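24-sterol C-methyltransferase (Haloferax volcanii, PDB 6F5Z) probably transfers methyl groups from S-adenosylmethionine as the catalytic partner of the activator Trm112. Local coordinates at residues Arg64-Asp69 / Asp86-Val91; Asn141-Asn146 / Gly217-Val222. All coordinates share one frame; numbering follows the deposited sequence.

Contact 1: residues Arg64-Asp69 / Asp86-Val91; sequences RGFGLD and DLSFLV. With SAH (S-adenosyl-L-homocysteine), chain G.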
loop_
_atom_site.group_PDB
_atom_site.type_symbol
_atom_site.label_atom_id
_atom_site.label_comp_id
_atom_site.label_asym_id
_atom_site.label_seq_id
_atom_site.Cartn_x
_atom_site.Cartn_y
_atom_site.Cartn_z
ATOM N N ARG B 64 17.850 11.950 -3.124
ATOM C CA ARG B 64 17.749 13.321 -2.614
ATOM C C ARG B 64 16.670 13.341 -1.568
ATOM O O ARG B 64 15.623 12.716 -1.760
ATOM C CB ARG B 64 17.367 14.307 -3.715
ATOM C CG ARG B 64 18.184 14.095 -4.984
ATOM C CD ARG B 64 18.212 15.256 -5.920
ATOM N NE ARG B 64 16.889 15.762 -6.276
ATOM C CZ ARG B 64 16.733 16.965 -6.810
ATOM N NH1 ARG B 64 15.527 17.403 -7.128
ATOM N NH2 ARG B 64 17.783 17.743 -7.020
ATOM N N GLY B 65 16.930 14.015 -0.468
ATOM C CA GLY B 65 15.907 14.105 0.564
ATOM C C GLY B 65 15.789 15.510 1.070
ATOM O O GLY B 65 16.810 16.234 1.131
ATOM N N PHE B 66 14.533 15.930 1.365
ATOM C CA PHE B 66 14.291 17.262 1.914
ATOM C C PHE B 66 13.468 17.091 3.173
ATOM O O PHE B 66 12.346 16.577 3.085
ATOM C CB PHE B 66 13.508 18.154 0.949
ATOM C CG PHE B 66 14.190 18.422 -0.360
ATOM C CD1 PHE B 66 14.140 17.490 -1.391
ATOM C CD2 PHE B 66 14.890 19.602 -0.563
ATOM C CE1 PHE B 66 14.815 17.713 -2.588
ATOM C CE2 PHE B 66 15.534 19.847 -1.779
ATOM C CZ PHE B 66 15.504 18.901 -2.781
ATOM N N GLY B 67 14.018 17.500 4.312
ATOM C CA GLY B 67 13.328 17.422 5.592
ATOM C C GLY B 67 12.827 18.810 5.941
ATOM O O GLY B 67 13.629 19.716 6.219
ATOM N N LEU B 68 11.517 19.003 5.833
ATOM C CA LEU B 68 10.886 20.301 6.048
ATOM C C LEU B 68 10.324 20.337 7.485
ATOM O O LEU B 68 9.713 19.364 7.947
ATOM C CB LEU B 68 9.751 20.508 5.011
ATOM C CG LEU B 68 8.939 21.812 5.135
ATOM C CD1 LEU B 68 8.483 22.284 3.786
ATOM C CD2 LEU B 68 7.644 21.618 5.998
ATOM N N ASP B 69 10.533 21.464 8.196
ATOM C CA ASP B 69 10.006 21.587 9.551
ATOM C C ASP B 69 9.762 23.055 9.819
ATOM O O ASP B 69 10.462 23.913 9.298
ATOM C CB ASP B 69 10.942 20.977 10.596
ATOM C CG ASP B 69 10.172 20.539 11.807
ATOM O OD1 ASP B 69 9.846 21.413 12.662
ATOM O OD2 ASP B 69 9.869 19.340 11.904
ATOM N N ASP B 86 23.381 14.785 0.666
ATOM C CA ASP B 86 22.300 14.366 -0.249
ATOM C C ASP B 86 20.921 14.524 0.442
ATOM O O ASP B 86 19.870 14.561 -0.217
ATOM C CB ASP B 86 22.522 12.931 -0.745
ATOM C CG ASP B 86 23.716 12.767 -1.688
ATOM O OD1 ASP B 86 23.879 13.611 -2.593
ATOM O OD2 ASP B 86 24.425 11.746 -1.574
ATOM N N LEU B 87 20.944 14.626 1.783
ATOM C CA LEU B 87 19.739 14.857 2.586
ATOM C C LEU B 87 19.874 16.258 3.120
ATOM O O LEU B 87 20.854 16.571 3.802
ATOM C CB LEU B 87 19.600 13.815 3.722
ATOM C CG LEU B 87 19.613 12.343 3.315
ATOM C CD1 LEU B 87 19.583 11.403 4.544
ATOM C CD2 LEU B 87 18.478 12.005 2.328
ATOM N N SER B 88 18.921 17.105 2.796
ATOM C CA SER B 88 18.954 18.503 3.199
ATOM C C SER B 88 17.747 18.822 4.031
ATOM O O SER B 88 16.777 18.049 4.066
ATOM C CB SER B 88 18.947 19.403 1.973
ATOM O OG SER B 88 17.737 19.236 1.241
ATOM N N PHE B 89 17.835 19.949 4.748
ATOM C CA PHE B 89 16.804 20.401 5.672
ATOM C C PHE B 89 16.461 21.849 5.446
ATOM O O PHE B 89 17.304 22.656 5.025
ATOM C CB PHE B 89 17.257 20.143 7.128
ATOM C CG PHE B 89 17.472 18.667 7.365
ATOM C CD1 PHE B 89 16.387 17.818 7.593
ATOM C CD2 PHE B 89 18.741 18.097 7.229
ATOM C CE1 PHE B 89 16.571 16.434 7.723
ATOM C CE2 PHE B 89 18.927 16.710 7.360
ATOM C CZ PHE B 89 17.844 15.890 7.617
ATOM N N LEU B 90 15.193 22.191 5.679
ATOM C CA LEU B 90 14.708 23.553 5.442
ATOM C C LEU B 90 13.566 23.869 6.389
ATOM O O LEU B 90 12.856 22.966 6.877
ATOM C CB LEU B 90 14.239 23.728 3.970
ATOM C CG LEU B 90 13.014 22.896 3.519
ATOM C CD1 LEU B 90 12.202 23.643 2.487
ATOM C CD2 LEU B 90 13.414 21.529 2.939
ATOM N N VAL B 91 13.413 25.155 6.661
ATOM C CA VAL B 91 12.288 25.640 7.446
ATOM C C VAL B 91 11.158 25.910 6.455
ATOM O O VAL B 91 11.345 26.583 5.442
ATOM C CB VAL B 91 12.639 26.920 8.279
ATOM C CG1 VAL B 91 11.532 27.251 9.290
ATOM C CG2 VAL B 91 13.968 26.732 9.020
HETATM N N SAH G . 8.335 13.135 12.141
HETATM C CA SAH G . 9.060 13.279 13.432
HETATM C CB SAH G . 8.599 14.516 14.299
HETATM C CG SAH G . 7.148 14.416 14.761
HETATM S SD SAH G . 6.694 15.867 15.780
HETATM C C SAH G . 8.962 11.997 14.299
HETATM O O SAH G . 8.298 11.018 13.747
HETATM O OXT SAH G . 9.477 11.920 15.390
HETATM C "C5'" SAH G . 5.915 16.983 14.588
HETATM C "C4'" SAH G . 6.909 17.760 13.744
HETATM O "O4'" SAH G . 6.156 18.519 12.762
HETATM C "C3'" SAH G . 7.688 18.777 14.587
HETATM O "O3'" SAH G . 9.096 18.711 14.361
HETATM C "C2'" SAH G . 7.018 20.113 14.246
HETATM O "O2'" SAH G . 7.857 21.261 14.353
HETATM C "C1'" SAH G . 6.545 19.882 12.811
HETATM N N9 SAH G . 5.390 20.689 12.413
HETATM C C8 SAH G . 4.170 20.756 13.043
HETATM N N7 SAH G . 3.298 21.526 12.438
HETATM C C5 SAH G . 3.987 21.995 11.329
HETATM C C6 SAH G . 3.621 22.865 10.276
HETATM N N6 SAH G . 2.428 23.468 10.183
HETATM N N1 SAH G . 4.552 23.134 9.327
HETATM C C2 SAH G . 5.770 22.586 9.443
HETATM N N3 SAH G . 6.229 21.756 10.384
HETATM C C4 SAH G . 5.280 21.490 11.305
#

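Contact 2: residues Asn141-Asn146 / Gly217-Val222; sequences NYYEEN and GTLLTV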
loop_
_atom_site.group_PDB
_atom_site.type_symbol
_atom_site.label_atom_id
_atom_site.label_comp_id
_atom_site.label_asym_id
_atom_site.label_seq_id
_atom_site.Cartn_x
_atom_site.Cartn_y
_atom_site.Cartn_z
ATOM N N ASN B 141 -0.527 9.031 15.015
ATOM C CA ASN B 141 -0.984 8.395 16.245
ATOM C C ASN B 141 -2.192 9.102 16.844
ATOM O O ASN B 141 -2.810 8.539 17.742
ATOM C CB ASN B 141 0.153 8.297 17.293
ATOM C CG ASN B 141 1.230 7.345 16.849
ATOM O OD1 ASN B 141 0.996 6.518 15.989
ATOM N ND2 ASN B 141 2.435 7.450 17.386
ATOM N N TYR B 142 -2.528 10.302 16.349
ATOM C CA TYR B 142 -3.669 11.075 16.828
ATOM C C TYR B 142 -4.760 10.903 15.764
ATOM O O TYR B 142 -4.626 11.444 14.660
ATOM C CB TYR B 142 -3.276 12.547 16.975
ATOM C CG TYR B 142 -4.412 13.440 17.424
ATOM C CD1 TYR B 142 -4.867 13.414 18.745
ATOM C CD2 TYR B 142 -5.014 14.317 16.541
ATOM C CE1 TYR B 142 -5.886 14.267 19.177
ATOM C CE2 TYR B 142 -6.011 15.200 16.966
ATOM C CZ TYR B 142 -6.452 15.156 18.279
ATOM O OH TYR B 142 -7.436 16.029 18.693
ATOM N N TYR B 143 -5.811 10.120 16.078
ATOM C CA TYR B 143 -6.880 9.840 15.144
ATOM C C TYR B 143 -8.082 9.351 15.931
ATOM O O TYR B 143 -7.932 8.950 17.097
ATOM C CB TYR B 143 -6.422 8.889 14.013
ATOM C CG TYR B 143 -5.925 7.545 14.485
ATOM C CD1 TYR B 143 -4.583 7.351 14.811
ATOM C CD2 TYR B 143 -6.793 6.464 14.595
ATOM C CE1 TYR B 143 -4.119 6.117 15.258
ATOM C CE2 TYR B 143 -6.339 5.216 15.038
ATOM C CZ TYR B 143 -4.994 5.053 15.359
ATOM O OH TYR B 143 -4.520 3.833 15.810
ATOM N N GLU B 144 -9.270 9.387 15.310
ATOM C CA GLU B 144 -10.506 9.151 16.050
ATOM C C GLU B 144 -10.568 7.829 16.798
ATOM O O GLU B 144 -10.929 7.818 17.988
ATOM C CB GLU B 144 -11.737 9.285 15.133
ATOM C CG GLU B 144 -13.052 9.416 15.910
ATOM C CD GLU B 144 -13.127 10.708 16.698
ATOM O OE1 GLU B 144 -12.536 11.727 16.267
ATOM O OE2 GLU B 144 -13.868 10.716 17.708
ATOM N N GLU B 145 -10.246 6.729 16.124
ATOM C CA GLU B 145 -10.370 5.404 16.719
ATOM C C GLU B 145 -9.405 5.203 17.901
ATOM O O GLU B 145 -9.683 4.343 18.759
ATOM C CB GLU B 145 -10.163 4.314 15.655
ATOM C CG GLU B 145 -11.290 4.263 14.627
ATOM C CD GLU B 145 -11.107 5.155 13.405
ATOM O OE1 GLU B 145 -10.366 6.157 13.483
ATOM O OE2 GLU B 145 -11.718 4.844 12.364
ATOM N N ASN B 146 -8.285 5.958 17.946
ATOM C CA ASN B 146 -7.324 5.794 19.057
ATOM C C ASN B 146 -7.849 6.663 20.207
ATOM O O ASN B 146 -7.469 7.815 20.370
ATOM C CB ASN B 146 -5.907 6.159 18.626
ATOM C CG ASN B 146 -4.899 6.034 19.743
ATOM O OD1 ASN B 146 -5.186 5.468 20.815
ATOM N ND2 ASN B 146 -3.722 6.615 19.536
ATOM N N GLY B 217 -2.348 1.044 17.632
ATOM C CA GLY B 217 -1.064 1.428 17.042
ATOM C C GLY B 217 -1.137 2.712 16.217
ATOM O O GLY B 217 -1.934 3.621 16.500
ATOM N N THR B 218 -0.276 2.790 15.203
ATOM C CA THR B 218 -0.164 3.941 14.313
ATOM C C THR B 218 -1.038 3.722 13.089
ATOM O O THR B 218 -0.980 2.663 12.468
ATOM C CB THR B 218 1.306 4.071 13.856
ATOM O OG1 THR B 218 2.108 4.374 15.016
ATOM C CG2 THR B 218 1.534 5.188 12.854
ATOM N N LEU B 219 -1.823 4.749 12.723
ATOM C CA LEU B 219 -2.612 4.640 11.498
ATOM C C LEU B 219 -1.725 5.060 10.318
ATOM O O LEU B 219 -1.085 6.113 10.358
ATOM C CB LEU B 219 -3.813 5.615 11.599
ATOM C CG LEU B 219 -4.558 5.907 10.262
ATOM C CD1 LEU B 219 -5.233 4.662 9.739
ATOM C CD2 LEU B 219 -5.669 6.944 10.499
ATOM N N LEU B 220 -1.706 4.250 9.245
ATOM C CA LEU B 220 -0.995 4.614 8.043
ATOM C C LEU B 220 -1.986 4.668 6.908
ATOM O O LEU B 220 -2.710 3.690 6.696
ATOM C CB LEU B 220 0.092 3.579 7.688
ATOM C CG LEU B 220 0.749 3.742 6.297
ATOM C CD1 LEU B 220 1.609 5.043 6.244
ATOM C CD2 LEU B 220 1.635 2.505 5.980
ATOM N N THR B 221 -1.985 5.808 6.149
ATOM C CA THR B 221 -2.817 5.873 4.935
ATOM C C THR B 221 -1.864 6.210 3.800
ATOM O O THR B 221 -1.024 7.096 3.940
ATOM C CB THR B 221 -3.898 6.965 5.056
ATOM O OG1 THR B 221 -4.593 6.823 6.315
ATOM C CG2 THR B 221 -4.941 6.896 3.909
ATOM N N VAL B 222 -1.980 5.484 2.676
ATOM C CA VAL B 222 -1.092 5.672 1.514
ATOM C C VAL B 222 -1.908 6.194 0.339
ATOM O O VAL B 222 -2.926 5.573 0.000
ATOM C CB VAL B 222 -0.432 4.342 1.130
ATOM C CG1 VAL B 222 0.437 4.471 -0.132
ATOM C CG2 VAL B 222 0.424 3.825 2.300
HETATM O O HOH W 1 4.717 5.523 16.944
#

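Contact 1: residues Arg64-Asp69 / Asp86-Val91
Gly65 and Gly67 lie opposite the large side chains of Leu87 and Phe89, and the missing side chains of these two glycines let Leu87 and Phe89 of strand 87-91 lie over the neighbouring parallel strand 64-69. Leu87 CD2 comes to 3.8 Å from Gly65 CA, and Phe89 CD1 rests 3.7 Å from Gly67 CA, distances that bring both groups right up to the glycine backbone. The backbone ladder alternates regularly from Gly65 N bonded to Asp86 O through to Asp69 N, which points at Leu90 O over 3.1 Å. Gly65 O is gripped twice: the Ser88 N-H reaches it at 2.8 Å, almost straight (175° at the hydrogen) but from above the carbonyl plane, while Ser88 OG donates at 3.1 Å in that plane, on a lone pair. A chi1 of 63°, setting OG between the backbone N and carbonyl carbon, turns the hydroxyl back to this oxygen and also beside Phe66 CD2. On the same face of the sheet Leu90 CD2 meets Phe66 CB and approaches the ring at its edge, and Phe66 and Ser88 pack against Ile8 and Met1 of the UPF0434 family chain. At the C-terminal end Asp69 takes both ribose hydroxyls of S-adenosylhomocysteine, O2' on OD1 at 2.6 Å and O3' on OD2 at 2.7 Å; Ser71 N and Gly48 N hold OD1 and OD2 respectively. An asparagine here would probably leave one ribose hydroxyl without its acceptor and disturb the bond to Ser71 or Gly48. An acidic residue ending the second strand and clasping the cofactor ribose is a hallmark of Rossmann-like class I methyltransferases, here within the beta-alpha-beta unit of strand 64-69, helix 72-80 and strand 87-91.

Contact 2: residues Asn141-Asn146 / Gly217-Val222
Two side-chain hydrogen bonds, Tyr143 to Gly217 and Thr218 to Asn141, tie the loop that follows strand 134-140 to the start of strand 218-224. Tyr143 OH donates to Gly217 O at 2.7 Å, with the oxygen near the plane of the ring; seen from the carbonyl, however, the hydroxyl stands 51° above its plane and does not use a lone pair. The other bond differs in geometry: Thr218 OG1 donates to Asn141 OD1 at 2.6 Å, in the plane of the amide carbonyl and on a lone pair. The same hydroxyl is also hydrogen-bonded to that of Thr26. A water accepts from Asn141 ND2 at 3.0 Å and bonds weakly to Thr218 OG1, bridging amide and hydroxyl.

The apolar part is a CH-pi contact. Leu219 CB sits over one face of the Tyr143 ring, 3.8 Å from its centroid and 15° off the normal, while Leu219 CD2 covers the region of CG. With chi1 at 60°, Tyr143 carries its ring over the loop's own turn, where Asn146 CB packs on the opposite face, offset toward the rim. The ring is thus clamped between Leu219 and Asn146, and its hydroxyl bond should further restrict its movement.

Bonds within the loop set this shape. Tyr143-Asn146 is a type I beta turn closed by Asn146 N to Tyr143 O, and Asn146 ND2 reaches back to Asn141 O at 2.8 Å, nearly in the plane of its own amide.

Gly217, the first residue beyond helix 206-216, has positive phi, which favours glycine, and leads into the strand. Phe216 of that helix touches Tyr143 and Arg212 touches Asn141, while Leu219 packs on His165 and Tyr168 of helix 165-174 and pairs through its backbone with Val140 of strand 134-140.

Both contacts reach the same mixed sheet, but on opposite sides of the chain's centre: their own centres lie 25 Å apart and their nearest atoms about 15 Å. Contact 1 pairs strand 87-91, outermost within this chain, with its neighbour, whereas contact 2 joins the loop after strand 134-140 to the start of antiparallel strand 218-224 near the other margin. They are in series along the chain, with contact 1 complete before contact 2 begins. S-adenosylhomocysteine lies between them in the fold. Contact 1 binds it directly through Asp69, while the Asn141 side chain of contact 2 remains about 8 Å from the ligand.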